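Long-range contacts in glucosamine kinase (Streptacidiphilus jiangxiensis, PDB 6HWL), which phosphorylates D-glucosamine at the expense of ATP and with magnesium ions, giving D-glucosamine 6-phosphate, and to a lesser extent also acts on glucose: residues G341-L346 with R374-A379; R204-E209 with A363-W368; P293-H298 with D390-D395. All coordinates share one frame; numbering follows the deposited sequence. Where two conformers were deposited one is given.

Contact 1 (G341-L346 with R374-A379); sequences GMTASL and RSFLDA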
ATOM      1  N   GLY A 341      10.810  -7.566   8.552  1.00 32.37           N
ATOM      2  CA  GLY A 341      11.694  -8.130   9.558  1.00 28.22           C
ATOM      3  C   GLY A 341      11.224  -7.861  10.974  1.00 32.32           C
ATOM      4  O   GLY A 341      11.343  -8.721  11.850  1.00 31.22           O
ATOM      5  N   MET A 342      10.673  -6.671  11.217  1.00 33.20           N
ATOM      6  CA  MET A 342      10.233  -6.334  12.566  1.00 31.83           C
ATOM      7  C   MET A 342       8.877  -6.951  12.889  1.00 29.01           C
ATOM      8  O   MET A 342       8.684  -7.477  13.990  1.00 34.70           O
ATOM      9  CB  MET A 342      10.189  -4.816  12.748  1.00 30.10           C
ATOM     10  CG  MET A 342       9.885  -4.388  14.174  1.00 31.05           C
ATOM     11  SD  MET A 342      11.075  -5.029  15.370  1.00 38.51           S
ATOM     12  CE  MET A 342      12.483  -3.964  15.072  1.00 29.65           C
ATOM     13  N   THR A 343       7.928  -6.896  11.949  1.00 27.15           N
ATOM     14  CA  THR A 343       6.621  -7.503  12.192  1.00 32.17           C
ATOM     15  C   THR A 343       6.740  -9.010  12.383  1.00 32.76           C
ATOM     16  O   THR A 343       6.053  -9.591  13.230  1.00 30.75           O
ATOM     17  CB  THR A 343       5.657  -7.186  11.044  1.00 32.33           C
ATOM     18  OG1 THR A 343       6.221  -7.624   9.801  1.00 34.08           O
ATOM     19  CG2 THR A 343       5.375  -5.692  10.974  1.00 35.25           C
ATOM     20  N   ALA A 344       7.610  -9.659  11.604  1.00 32.19           N
ATOM     21  CA  ALA A 344       7.854 -11.083  11.809  1.00 32.88           C
ATOM     22  C   ALA A 344       8.471 -11.339  13.178  1.00 36.14           C
ATOM     23  O   ALA A 344       8.066 -12.270  13.883  1.00 36.96           O
ATOM     24  CB  ALA A 344       8.754 -11.633  10.703  1.00 35.27           C
ATOM     25  N   SER A 345       9.446 -10.516  13.574  1.00 28.48           N
ATOM     26  CA  SER A 345      10.068 -10.694  14.882  0.53 27.53           C
ATOM     27  C   SER A 345       9.067 -10.477  16.009  1.00 29.55           C
ATOM     28  O   SER A 345       9.151 -11.141  17.048  1.00 31.30           O
ATOM     29  CB  SER A 345      11.261  -9.750  15.038  0.53 26.37           C
ATOM     30  OG  SER A 345      10.846  -8.396  15.087  0.53 25.58           O
ATOM     31  N   LEU A 346       8.114  -9.558  15.825  1.00 32.02           N
ATOM     32  CA  LEU A 346       7.070  -9.370  16.827  1.00 30.20           C
ATOM     33  C   LEU A 346       6.191 -10.610  16.934  1.00 28.56           C
ATOM     34  O   LEU A 346       5.820 -11.024  18.039  1.00 33.07           O
ATOM     35  CB  LEU A 346       6.233  -8.136  16.489  1.00 27.08           C
ATOM     36  CG  LEU A 346       6.919  -6.788  16.727  1.00 30.52           C
ATOM     37  CD1 LEU A 346       6.088  -5.641  16.175  1.00 34.30           C
ATOM     38  CD2 LEU A 346       7.191  -6.590  18.209  1.00 28.92           C
ATOM     39  N   ARG A 374      -0.499  -4.900  13.752  1.00 37.67           N
ATOM     40  CA  ARG A 374      -1.347  -3.804  13.295  1.00 35.25           C
ATOM     41  C   ARG A 374      -0.930  -2.484  13.931  1.00 33.61           C
ATOM     42  O   ARG A 374      -0.941  -1.439  13.270  1.00 36.16           O
ATOM     43  CB  ARG A 374      -2.813  -4.111  13.598  1.00 39.01           C
ATOM     44  N   SER A 375      -0.560  -2.511  15.215  1.00 32.61           N
ATOM     45  CA  SER A 375      -0.102  -1.293  15.876  1.00 38.06           C
ATOM     46  C   SER A 375       1.194  -0.787  15.259  1.00 36.74           C
ATOM     47  O   SER A 375       1.389   0.426  15.112  1.00 34.79           O
ATOM     48  CB  SER A 375       0.079  -1.542  17.374  1.00 37.97           C
ATOM     49  OG  SER A 375      -1.145  -1.914  17.980  1.00 48.99           O
ATOM     50  N   PHE A 376       2.093  -1.703  14.890  1.00 32.22           N
ATOM     51  CA  PHE A 376       3.337  -1.306  14.237  1.00 33.56           C
ATOM     52  C   PHE A 376       3.063  -0.649  12.892  1.00 30.10           C
ATOM     53  O   PHE A 376       3.577   0.436  12.601  1.00 34.50           O
ATOM     54  CB  PHE A 376       4.252  -2.523  14.067  1.00 34.45           C
ATOM     55  CG  PHE A 376       5.567  -2.210  13.403  1.00 33.35           C
ATOM     56  CD1 PHE A 376       5.691  -2.244  12.021  1.00 34.25           C
ATOM     57  CD2 PHE A 376       6.680  -1.887  14.160  1.00 31.08           C
ATOM     58  CE1 PHE A 376       6.896  -1.954  11.412  1.00 35.79           C
ATOM     59  CE2 PHE A 376       7.887  -1.597  13.555  1.00 29.25           C
ATOM     60  CZ  PHE A 376       7.996  -1.630  12.181  1.00 30.99           C
ATOM     61  N   LEU A 377       2.251  -1.298  12.053  1.00 33.39           N
ATOM     62  CA  LEU A 377       1.993  -0.782  10.711  1.00 35.41           C
ATOM     63  C   LEU A 377       1.278   0.563  10.756  1.00 34.58           C
ATOM     64  O   LEU A 377       1.616   1.477   9.995  1.00 36.19           O
ATOM     65  CB  LEU A 377       1.178  -1.794   9.907  1.00 36.65           C
ATOM     66  CG  LEU A 377       1.910  -3.061   9.463  1.00 40.83           C
ATOM     67  CD1 LEU A 377       0.957  -4.016   8.761  1.00 38.99           C
ATOM     68  CD2 LEU A 377       3.075  -2.704   8.556  1.00 40.27           C
ATOM     69  N   ASP A 378       0.283   0.700  11.635  1.00 35.24           N
ATOM     70  CA  ASP A 378      -0.449   1.961  11.734  1.00 36.76           C
ATOM     71  C   ASP A 378       0.475   3.103  12.136  1.00 32.52           C
ATOM     72  O   ASP A 378       0.477   4.167  11.506  1.00 34.44           O
ATOM     73  CB  ASP A 378      -1.601   1.825  12.731  1.00 49.44           C
ATOM     74  CG  ASP A 378      -2.716   0.940  12.214  1.00 61.65           C
ATOM     75  OD1 ASP A 378      -2.568   0.382  11.106  1.00 65.97           O
ATOM     76  OD2 ASP A 378      -3.744   0.806  12.912  1.00 66.13           O
ATOM     77  N   ALA A 379       1.278   2.900  13.182  1.00 33.43           N
ATOM     78  CA  ALA A 379       2.202   3.944  13.610  1.00 36.18           C
ATOM     79  C   ALA A 379       3.269   4.208  12.554  1.00 34.12           C
ATOM     80  O   ALA A 379       3.681   5.356  12.353  1.00 35.68           O
ATOM     81  CB  ALA A 379       2.845   3.565  14.942  1.00 35.70           C
TER
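Apolar packing carries this contact, and the ring of Phe376 is its centre. With CG anti to the backbone N (chi1 -180°), the ring reaches toward helix 335-356, where three side chains run roughly at right angles to that of Phe376. Met342 comes to the far end: its CG lies 3.5 Å from Phe376 CE2 and its CB 3.9 Å from Phe376 CZ. The methionine chain then bends at chi2 and chi3, its end leading away from the second helix; the side chain also touches Phe301 and Val303. At the opposite corner of the ring, Thr343 CG2 approaches Phe376 CD1 at 3.6 Å, while Leu346 CD1 reaches back to Phe376 CB at 4.2 Å. Leu377 CD2 adds a looser touch to the same threonine methyl. The two helices form a nearly antiparallel pair, at 157° with axes 10.4 Å apart, in the helical C-terminal lobe of what is probably an aminoglycoside-phosphotransferase-like kinase fold. The Met342 side chain is about 6 Å from that of the magnesium ligand Gln305, and Leu222 and Thr226 of helix 212-233 also touch Phe376.

Among the polar groups, Thr343 OG1 bonds to Val339 O, with Val340 O a second acceptor competing for the same proton, leaving its methyl to meet the ring.

Contact 2 (R204-E209 with A363-W368); sequences RLARGE and APVRAW
The end of helix 194-206 meets the first turns of helix 362-386, with Ala206 and Pro364 bringing their CA atoms to 5.8 Å of each other. Apolar side chains make the junction. Leu205 points at the other helix; its chi1 of 171° swings CG beside its own carbonyl carbon, and one branch does the touching: CD2 sits 3.7 Å from Trp368 CB and 3.9 Å from Trp368 CD1, at the root of the indole. The same methyl is also 3.8 Å from Pro364 O, an oxygen already engaged by Trp368 N in the helix. Beside it, Ala206 is short enough to let the backbones come close: Pro364 CG rests 4.0 Å from Ala206 CA, and Ala206 CB meets Val365 CG2 at 3.8 Å.

Just past these residues the first helix stops in a Schellman motif. Gly208, with positive phi (84°), is the C-prime residue; Glu209 N bonds back to Arg204 O and Gly208 N to Leu205 O. On the exposed outer side the pairing of Glu209 with Arg207 is modelled too short to be trusted, and the salt bridge from Glu209 to Arg204 is long; Arg204 CA lies over one face of the Arg207 guanidinium.

Helix 212-233 also packs here: Trp368 NE1 bonds to Ala215 O, and Met212 touches the Leu205 and Trp368 side chains. Helix 335-356 supplies Val353 and Val354 against Val365, and Leu346 and Val349 against Trp368, so the contact lies where four helices come together, away from the catalytic centre.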
ATOM      1  N   ARG A 204       4.221 -10.485  31.019  1.00 34.29           N
ATOM      2  CA  ARG A 204       3.427  -9.734  31.986  1.00 38.82           C
ATOM      3  C   ARG A 204       1.992  -9.562  31.500  1.00 35.04           C
ATOM      4  O   ARG A 204       1.050  -9.596  32.300  1.00 38.98           O
ATOM      5  CB  ARG A 204       4.074  -8.377  32.257  1.00 43.41           C
ATOM      6  CG  ARG A 204       5.437  -8.462  32.932  1.00 43.33           C
ATOM      7  CD  ARG A 204       6.119  -7.103  32.973  1.00 48.66           C
ATOM      8  NE  ARG A 204       5.364  -6.133  33.762  1.00 56.21           N
ATOM      9  CZ  ARG A 204       5.626  -4.831  33.798  1.00 57.90           C
ATOM     10  NH1 ARG A 204       6.626  -4.331  33.081  1.00 56.87           N
ATOM     11  NH2 ARG A 204       4.887  -4.024  34.546  1.00 58.65           N
ATOM     12  N   LEU A 205       1.809  -9.386  30.188  1.00 34.67           N
ATOM     13  CA  LEU A 205       0.463  -9.327  29.626  1.00 39.99           C
ATOM     14  C   LEU A 205      -0.278 -10.643  29.825  1.00 43.27           C
ATOM     15  O   LEU A 205      -1.465 -10.651  30.170  1.00 46.21           O
ATOM     16  CB  LEU A 205       0.529  -8.976  28.140  1.00 37.15           C
ATOM     17  CG  LEU A 205      -0.792  -9.081  27.376  1.00 39.64           C
ATOM     18  CD1 LEU A 205      -1.762  -7.996  27.826  1.00 41.69           C
ATOM     19  CD2 LEU A 205      -0.566  -9.021  25.874  1.00 35.03           C
ATOM     20  N   ALA A 206       0.413 -11.768  29.622  1.00 42.00           N
ATOM     21  CA  ALA A 206      -0.240 -13.070  29.702  1.00 41.59           C
ATOM     22  C   ALA A 206      -0.728 -13.382  31.111  1.00 43.26           C
ATOM     23  O   ALA A 206      -1.731 -14.088  31.273  1.00 47.43           O
ATOM     24  CB  ALA A 206       0.709 -14.165  29.216  1.00 39.49           C
ATOM     25  N   ARG A 207      -0.047 -12.876  32.140  1.00 44.52           N
ATOM     26  CA  ARG A 207      -0.441 -13.135  33.518  1.00 54.36           C
ATOM     27  C   ARG A 207      -1.155 -11.947  34.159  1.00 52.74           C
ATOM     28  O   ARG A 207      -1.268 -11.891  35.388  1.00 53.37           O
ATOM     29  CB  ARG A 207       0.772 -13.552  34.352  1.00 61.71           C
ATOM     30  CG  ARG A 207       1.883 -12.524  34.450  1.00 67.60           C
ATOM     31  CD  ARG A 207       2.951 -13.001  35.426  1.00 73.38           C
ATOM     32  NE  ARG A 207       4.038 -12.040  35.586  1.00 78.17           N
ATOM     33  CZ  ARG A 207       5.221 -12.140  34.988  1.00 82.14           C
ATOM     34  NH1 ARG A 207       5.476 -13.165  34.186  1.00 82.64           N
ATOM     35  NH2 ARG A 207       6.149 -11.217  35.193  1.00 82.89           N
ATOM     36  N   GLY A 208      -1.638 -11.002  33.356  1.00 51.84           N
ATOM     37  CA  GLY A 208      -2.491  -9.942  33.853  1.00 52.25           C
ATOM     38  C   GLY A 208      -1.790  -8.750  34.463  1.00 52.06           C
ATOM     39  O   GLY A 208      -2.467  -7.873  35.012  1.00 50.54           O
ATOM     40  N   GLU A 209      -0.460  -8.680  34.389  1.00 51.66           N
ATOM     41  CA  GLU A 209       0.255  -7.545  34.963  1.00 51.50           C
ATOM     42  C   GLU A 209       0.221  -6.314  34.070  1.00 49.23           C
ATOM     43  O   GLU A 209       0.392  -5.197  34.571  1.00 51.79           O
ATOM     44  CB  GLU A 209       1.706  -7.928  35.257  1.00 55.93           C
ATOM     45  CG  GLU A 209       1.869  -8.849  36.452  1.00 60.70           C
ATOM     46  CD  GLU A 209       3.320  -9.158  36.752  1.00 64.77           C
ATOM     47  OE1 GLU A 209       3.617 -10.313  37.119  1.00 66.64           O
ATOM     48  OE2 GLU A 209       4.163  -8.247  36.617  1.00 66.70           O
ATOM     49  N   ALA A 363      -4.135 -17.342  24.790  1.00 40.50           N
ATOM     50  CA  ALA A 363      -5.110 -16.454  24.158  1.00 42.79           C
ATOM     51  C   ALA A 363      -4.680 -14.992  24.164  1.00 43.16           C
ATOM     52  O   ALA A 363      -4.694 -14.367  23.089  1.00 44.57           O
ATOM     53  CB  ALA A 363      -6.484 -16.647  24.812  1.00 43.06           C
ATOM     54  N   PRO A 364      -4.291 -14.383  25.292  1.00 41.18           N
ATOM     55  CA  PRO A 364      -3.845 -12.982  25.220  1.00 39.63           C
ATOM     56  C   PRO A 364      -2.563 -12.800  24.426  1.00 38.95           C
ATOM     57  O   PRO A 364      -2.367 -11.734  23.829  1.00 38.60           O
ATOM     58  CB  PRO A 364      -3.661 -12.592  26.694  1.00 40.58           C
ATOM     59  CG  PRO A 364      -3.408 -13.875  27.390  1.00 43.96           C
ATOM     60  CD  PRO A 364      -4.260 -14.884  26.680  1.00 42.66           C
ATOM     61  N   VAL A 365      -1.687 -13.807  24.393  1.00 35.88           N
ATOM     62  CA  VAL A 365      -0.456 -13.693  23.616  1.00 32.37           C
ATOM     63  C   VAL A 365      -0.764 -13.720  22.124  1.00 34.94           C
ATOM     64  O   VAL A 365      -0.257 -12.896  21.353  1.00 37.53           O
ATOM     65  CB  VAL A 365       0.534 -14.807  24.003  1.00 31.24           C
ATOM     66  CG1 VAL A 365       1.804 -14.694  23.169  1.00 31.81           C
ATOM     67  CG2 VAL A 365       0.854 -14.750  25.486  1.00 30.08           C
ATOM     68  N   ARG A 366      -1.595 -14.671  21.693  1.00 38.98           N
ATOM     69  CA  ARG A 366      -1.922 -14.776  20.275  1.00 37.38           C
ATOM     70  C   ARG A 366      -2.726 -13.575  19.792  1.00 35.38           C
ATOM     71  O   ARG A 366      -2.566 -13.148  18.643  1.00 36.62           O
ATOM     72  CB  ARG A 366      -2.670 -16.082  20.007  1.00 39.43           C
ATOM     73  CG  ARG A 366      -1.761 -17.301  20.072  1.00 40.32           C
ATOM     74  CD  ARG A 366      -2.531 -18.587  20.302  1.00 42.86           C
ATOM     75  NE  ARG A 366      -1.626 -19.724  20.448  1.00 46.81           N
ATOM     76  CZ  ARG A 366      -2.004 -20.942  20.820  1.00 54.58           C
ATOM     77  NH1 ARG A 366      -3.279 -21.190  21.090  1.00 56.17           N
ATOM     78  NH2 ARG A 366      -1.107 -21.913  20.926  1.00 55.48           N
ATOM     79  N   ALA A 367      -3.583 -13.013  20.647  1.00 35.59           N
ATOM     80  CA  ALA A 367      -4.240 -11.759  20.299  1.00 35.95           C
ATOM     81  C   ALA A 367      -3.227 -10.627  20.189  1.00 35.62           C
ATOM     82  O   ALA A 367      -3.349  -9.756  19.319  1.00 40.03           O
ATOM     83  CB  ALA A 367      -5.315 -11.421  21.332  1.00 33.50           C
ATOM     84  N   TRP A 368      -2.216 -10.625  21.061  1.00 33.68           N
ATOM     85  CA  TRP A 368      -1.183  -9.598  20.991  1.00 36.00           C
ATOM     86  C   TRP A 368      -0.363  -9.711  19.715  1.00 37.73           C
ATOM     87  O   TRP A 368       0.069  -8.691  19.168  1.00 35.12           O
ATOM     88  CB  TRP A 368      -0.273  -9.682  22.217  1.00 34.96           C
ATOM     89  CG  TRP A 368       0.904  -8.753  22.152  1.00 38.61           C
ATOM     90  CD1 TRP A 368       0.968  -7.476  22.633  1.00 38.10           C
ATOM     91  CD2 TRP A 368       2.184  -9.028  21.568  1.00 30.77           C
ATOM     92  NE1 TRP A 368       2.210  -6.941  22.385  1.00 36.61           N
ATOM     93  CE2 TRP A 368       2.973  -7.873  21.732  1.00 33.98           C
ATOM     94  CE3 TRP A 368       2.737 -10.138  20.923  1.00 30.76           C
ATOM     95  CZ2 TRP A 368       4.290  -7.796  21.276  1.00 34.07           C
ATOM     96  CZ3 TRP A 368       4.044 -10.061  20.469  1.00 32.40           C
ATOM     97  CH2 TRP A 368       4.805  -8.899  20.648  1.00 30.07           C
TER

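Contact 3 (P293-H298 with D390-D395); sequences PLIDVH and DDLFDD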
ATOM      1  N   PRO A 293      10.521   1.511  -4.862  1.00 42.95           N
ATOM      2  CA  PRO A 293      11.673   2.301  -4.410  1.00 44.69           C
ATOM      3  C   PRO A 293      12.624   1.494  -3.539  1.00 42.37           C
ATOM      4  O   PRO A 293      12.208   0.721  -2.674  1.00 40.41           O
ATOM      5  CB  PRO A 293      11.028   3.443  -3.617  1.00 44.09           C
ATOM      6  CG  PRO A 293       9.727   2.883  -3.156  1.00 44.19           C
ATOM      7  CD  PRO A 293       9.259   1.988  -4.269  1.00 44.17           C
ATOM      8  N   LEU A 294      13.918   1.692  -3.778  1.00 43.78           N
ATOM      9  CA  LEU A 294      14.981   1.107  -2.973  1.00 45.37           C
ATOM     10  C   LEU A 294      15.746   2.227  -2.286  1.00 49.07           C
ATOM     11  O   LEU A 294      16.128   3.208  -2.933  1.00 53.07           O
ATOM     12  CB  LEU A 294      15.933   0.267  -3.831  1.00 44.99           C
ATOM     13  CG  LEU A 294      15.306  -0.782  -4.751  1.00 44.48           C
ATOM     14  CD1 LEU A 294      16.383  -1.508  -5.544  1.00 46.75           C
ATOM     15  CD2 LEU A 294      14.473  -1.765  -3.952  1.00 35.91           C
ATOM     16  N   ILE A 295      15.964   2.084  -0.979  1.00 45.16           N
ATOM     17  CA  ILE A 295      16.686   3.069  -0.186  1.00 42.04           C
ATOM     18  C   ILE A 295      17.700   2.345   0.689  1.00 40.59           C
ATOM     19  O   ILE A 295      17.753   1.116   0.736  1.00 40.01           O
ATOM     20  CB  ILE A 295      15.747   3.924   0.692  1.00 39.49           C
ATOM     21  CG1 ILE A 295      15.008   3.037   1.697  1.00 38.95           C
ATOM     22  CG2 ILE A 295      14.768   4.714  -0.166  1.00 40.96           C
ATOM     23  CD1 ILE A 295      14.262   3.806   2.765  1.00 40.29           C
ATOM     24  N   ASP A 296      18.515   3.134   1.385  1.00 39.00           N
ATOM     25  CA  ASP A 296      19.349   2.590   2.447  1.00 37.62           C
ATOM     26  C   ASP A 296      18.458   2.090   3.576  1.00 34.14           C
ATOM     27  O   ASP A 296      17.583   2.816   4.056  1.00 32.74           O
ATOM     28  CB  ASP A 296      20.319   3.651   2.967  1.00 39.05           C
ATOM     29  CG  ASP A 296      21.284   4.137   1.902  1.00 45.22           C
ATOM     30  OD1 ASP A 296      21.582   3.367   0.967  1.00 46.86           O
ATOM     31  OD2 ASP A 296      21.748   5.292   2.005  1.00 47.22           O
ATOM     32  N   VAL A 297      18.668   0.843   3.993  1.00 31.06           N
ATOM     33  CA  VAL A 297      17.834   0.214   5.006  1.00 32.01           C
ATOM     34  C   VAL A 297      18.724  -0.278   6.142  1.00 32.42           C
ATOM     35  O   VAL A 297      19.952  -0.260   6.056  1.00 28.31           O
ATOM     36  CB  VAL A 297      16.993  -0.943   4.434  1.00 32.19           C
ATOM     37  CG1 VAL A 297      16.033  -0.431   3.372  1.00 34.64           C
ATOM     38  CG2 VAL A 297      17.904  -2.025   3.867  1.00 31.25           C
ATOM     39  N   HIS A 298      18.076  -0.716   7.223  1.00 31.00           N
ATOM     40  CA  HIS A 298      18.807  -1.365   8.305  1.00 32.82           C
ATOM     41  C   HIS A 298      19.390  -2.693   7.839  1.00 35.57           C
ATOM     42  O   HIS A 298      20.570  -2.983   8.075  1.00 32.66           O
ATOM     43  CB  HIS A 298      17.892  -1.566   9.513  1.00 30.34           C
ATOM     44  CG  HIS A 298      18.581  -2.165  10.698  1.00 34.62           C
ATOM     45  ND1 HIS A 298      18.799  -3.521  10.826  1.00 30.27           N
ATOM     46  CD2 HIS A 298      19.108  -1.593  11.806  1.00 32.95           C
ATOM     47  CE1 HIS A 298      19.424  -3.758  11.964  1.00 30.96           C
ATOM     48  NE2 HIS A 298      19.626  -2.605  12.577  1.00 32.70           N
ATOM     49  N   ASP A 390       5.649   8.900   2.554  1.00 43.03           N
ATOM     50  CA  ASP A 390       4.851   7.725   2.217  1.00 47.53           C
ATOM     51  C   ASP A 390       5.408   6.977   1.015  1.00 49.37           C
ATOM     52  O   ASP A 390       5.163   5.773   0.879  1.00 51.60           O
ATOM     53  CB  ASP A 390       3.407   8.131   1.928  1.00 52.92           C
ATOM     54  CG  ASP A 390       2.895   9.187   2.880  1.00 58.50           C
ATOM     55  OD1 ASP A 390       3.489  10.285   2.927  1.00 60.39           O
ATOM     56  OD2 ASP A 390       1.893   8.922   3.576  1.00 61.32           O
ATOM     57  N   ASP A 391       6.157   7.666   0.151  1.00 50.43           N
ATOM     58  CA  ASP A 391       6.584   7.101  -1.124  1.00 55.14           C
ATOM     59  C   ASP A 391       7.547   5.930  -0.972  1.00 51.67           C
ATOM     60  O   ASP A 391       7.641   5.101  -1.884  1.00 52.82           O
ATOM     61  CB  ASP A 391       7.232   8.195  -1.974  1.00 62.75           C
ATOM     62  CG  ASP A 391       7.914   9.256  -1.129  1.00 72.31           C
ATOM     63  OD1 ASP A 391       7.232   9.857  -0.269  1.00 74.62           O
ATOM     64  OD2 ASP A 391       9.129   9.478  -1.313  1.00 75.45           O
ATOM     65  N   LEU A 392       8.264   5.835   0.150  1.00 46.51           N
ATOM     66  CA  LEU A 392       9.300   4.817   0.282  1.00 45.94           C
ATOM     67  C   LEU A 392       8.764   3.456   0.713  1.00 47.55           C
ATOM     68  O   LEU A 392       9.512   2.474   0.657  1.00 50.43           O
ATOM     69  CB  LEU A 392      10.380   5.290   1.264  1.00 45.64           C
ATOM     70  CG  LEU A 392       9.986   5.703   2.686  1.00 44.51           C
ATOM     71  CD1 LEU A 392       9.921   4.509   3.630  1.00 39.68           C
ATOM     72  CD2 LEU A 392      10.948   6.754   3.220  1.00 43.94           C
ATOM     73  N   PHE A 393       7.505   3.365   1.133  1.00 47.14           N
ATOM     74  CA  PHE A 393       6.927   2.119   1.626  1.00 44.05           C
ATOM     75  C   PHE A 393       5.947   1.577   0.592  1.00 43.88           C
ATOM     76  O   PHE A 393       4.883   2.162   0.368  1.00 44.60           O
ATOM     77  CB  PHE A 393       6.244   2.331   2.975  1.00 42.52           C
ATOM     78  CG  PHE A 393       5.588   1.096   3.521  1.00 40.38           C
ATOM     79  CD1 PHE A 393       6.301  -0.086   3.645  1.00 39.98           C
ATOM     80  CD2 PHE A 393       4.262   1.117   3.919  1.00 38.51           C
ATOM     81  CE1 PHE A 393       5.701  -1.227   4.147  1.00 38.21           C
ATOM     82  CE2 PHE A 393       3.658  -0.019   4.423  1.00 41.62           C
ATOM     83  CZ  PHE A 393       4.379  -1.193   4.538  1.00 40.14           C
ATOM     84  N   ASP A 394       6.312   0.458  -0.033  1.00 41.84           N
ATOM     85  CA  ASP A 394       5.456  -0.239  -0.992  1.00 44.04           C
ATOM     86  C   ASP A 394       4.903  -1.473  -0.288  1.00 43.78           C
ATOM     87  O   ASP A 394       5.580  -2.499  -0.188  1.00 42.71           O
ATOM     88  CB  ASP A 394       6.238  -0.605  -2.250  1.00 45.75           C
ATOM     89  CG  ASP A 394       5.360  -1.207  -3.337  1.00 46.62           C
ATOM     90  OD1 ASP A 394       4.147  -1.391  -3.106  1.00 48.54           O
ATOM     91  OD2 ASP A 394       5.890  -1.494  -4.432  1.00 46.55           O
ATOM     92  N   ASP A 395       3.662  -1.372   0.195  1.00 39.61           N
ATOM     93  CA  ASP A 395       3.074  -2.449   0.983  1.00 40.36           C
ATOM     94  C   ASP A 395       2.705  -3.671   0.151  1.00 39.70           C
ATOM     95  O   ASP A 395       2.284  -4.680   0.726  1.00 42.00           O
ATOM     96  CB  ASP A 395       1.844  -1.940   1.739  1.00 45.40           C
ATOM     97  CG  ASP A 395       0.824  -1.277   0.830  1.00 51.80           C
ATOM     98  OD1 ASP A 395       1.025  -1.265  -0.402  1.00 55.12           O
ATOM     99  OD2 ASP A 395      -0.183  -0.761   1.357  1.00 52.61           O
TER
HETATM  100  O   HOH W   1      12.121   1.573   0.021  1.00 39.68           O
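Pro293 packs against the loop 390-395 with its ring: CG lies 3.3 Å from Asp391 O and 3.8 Å from Leu392 O, so an apolar methylene group rests on two successive backbone carbonyls. The adjoining CD only grazes Asp394 CB, at 4.5 Å. The backbone of Pro293 takes part through a water, which donates to Pro293 O and to Leu392 O, each at 2.8 Å, and so links the two segments without a direct bond. Leu294 turns its side chain from the loop, and its backbone pairs with Thr239 in the short two-stranded sheet. At Ile295 the side chain faces the loop again, and the end methyl CD1 comes to 4.4 Å from Leu392 CB. Ala335 of helix 335-356 touches both side chains. Beyond Ile295 the chain runs away from loop 390-395 to His298, whose ND1 takes a bond from the backbone N of Asp300, a D-glucosamine-binding residue.

On the loop side, Asp391 forms a salt bridge with Arg238 and Asp394 one with Arg396. Side chains and a water thus pack the connection between helices 362-386 and 398-416 against the segment leading into a His-Gly-Asp motif that starts at His298, as in the catalytic loop of aminoglycoside-phosphotransferase-like kinases.

Contacts 1 and 2 share helix 362-386, their centres 17 Å apart, and touch where Leu346 O packs on Trp368 CZ3; contact 2 sits near the start of that helix and contact 1 midway along it. Contact 3 lies beyond its other end, with its centre 15 Å from contact 1 and 32 Å from contact 2. In chain order, 204-209 comes first, then 293-298, 341-346, 363-368, 374-379 and 390-395, so contacts 1 and 2 cross, as do 2 and 3, whereas both segments of contact 1 fall between those of contact 3. Together they tie helix 362-386 and its following loop to helices 194-206 and 335-356 and to the chain leading to Asp300.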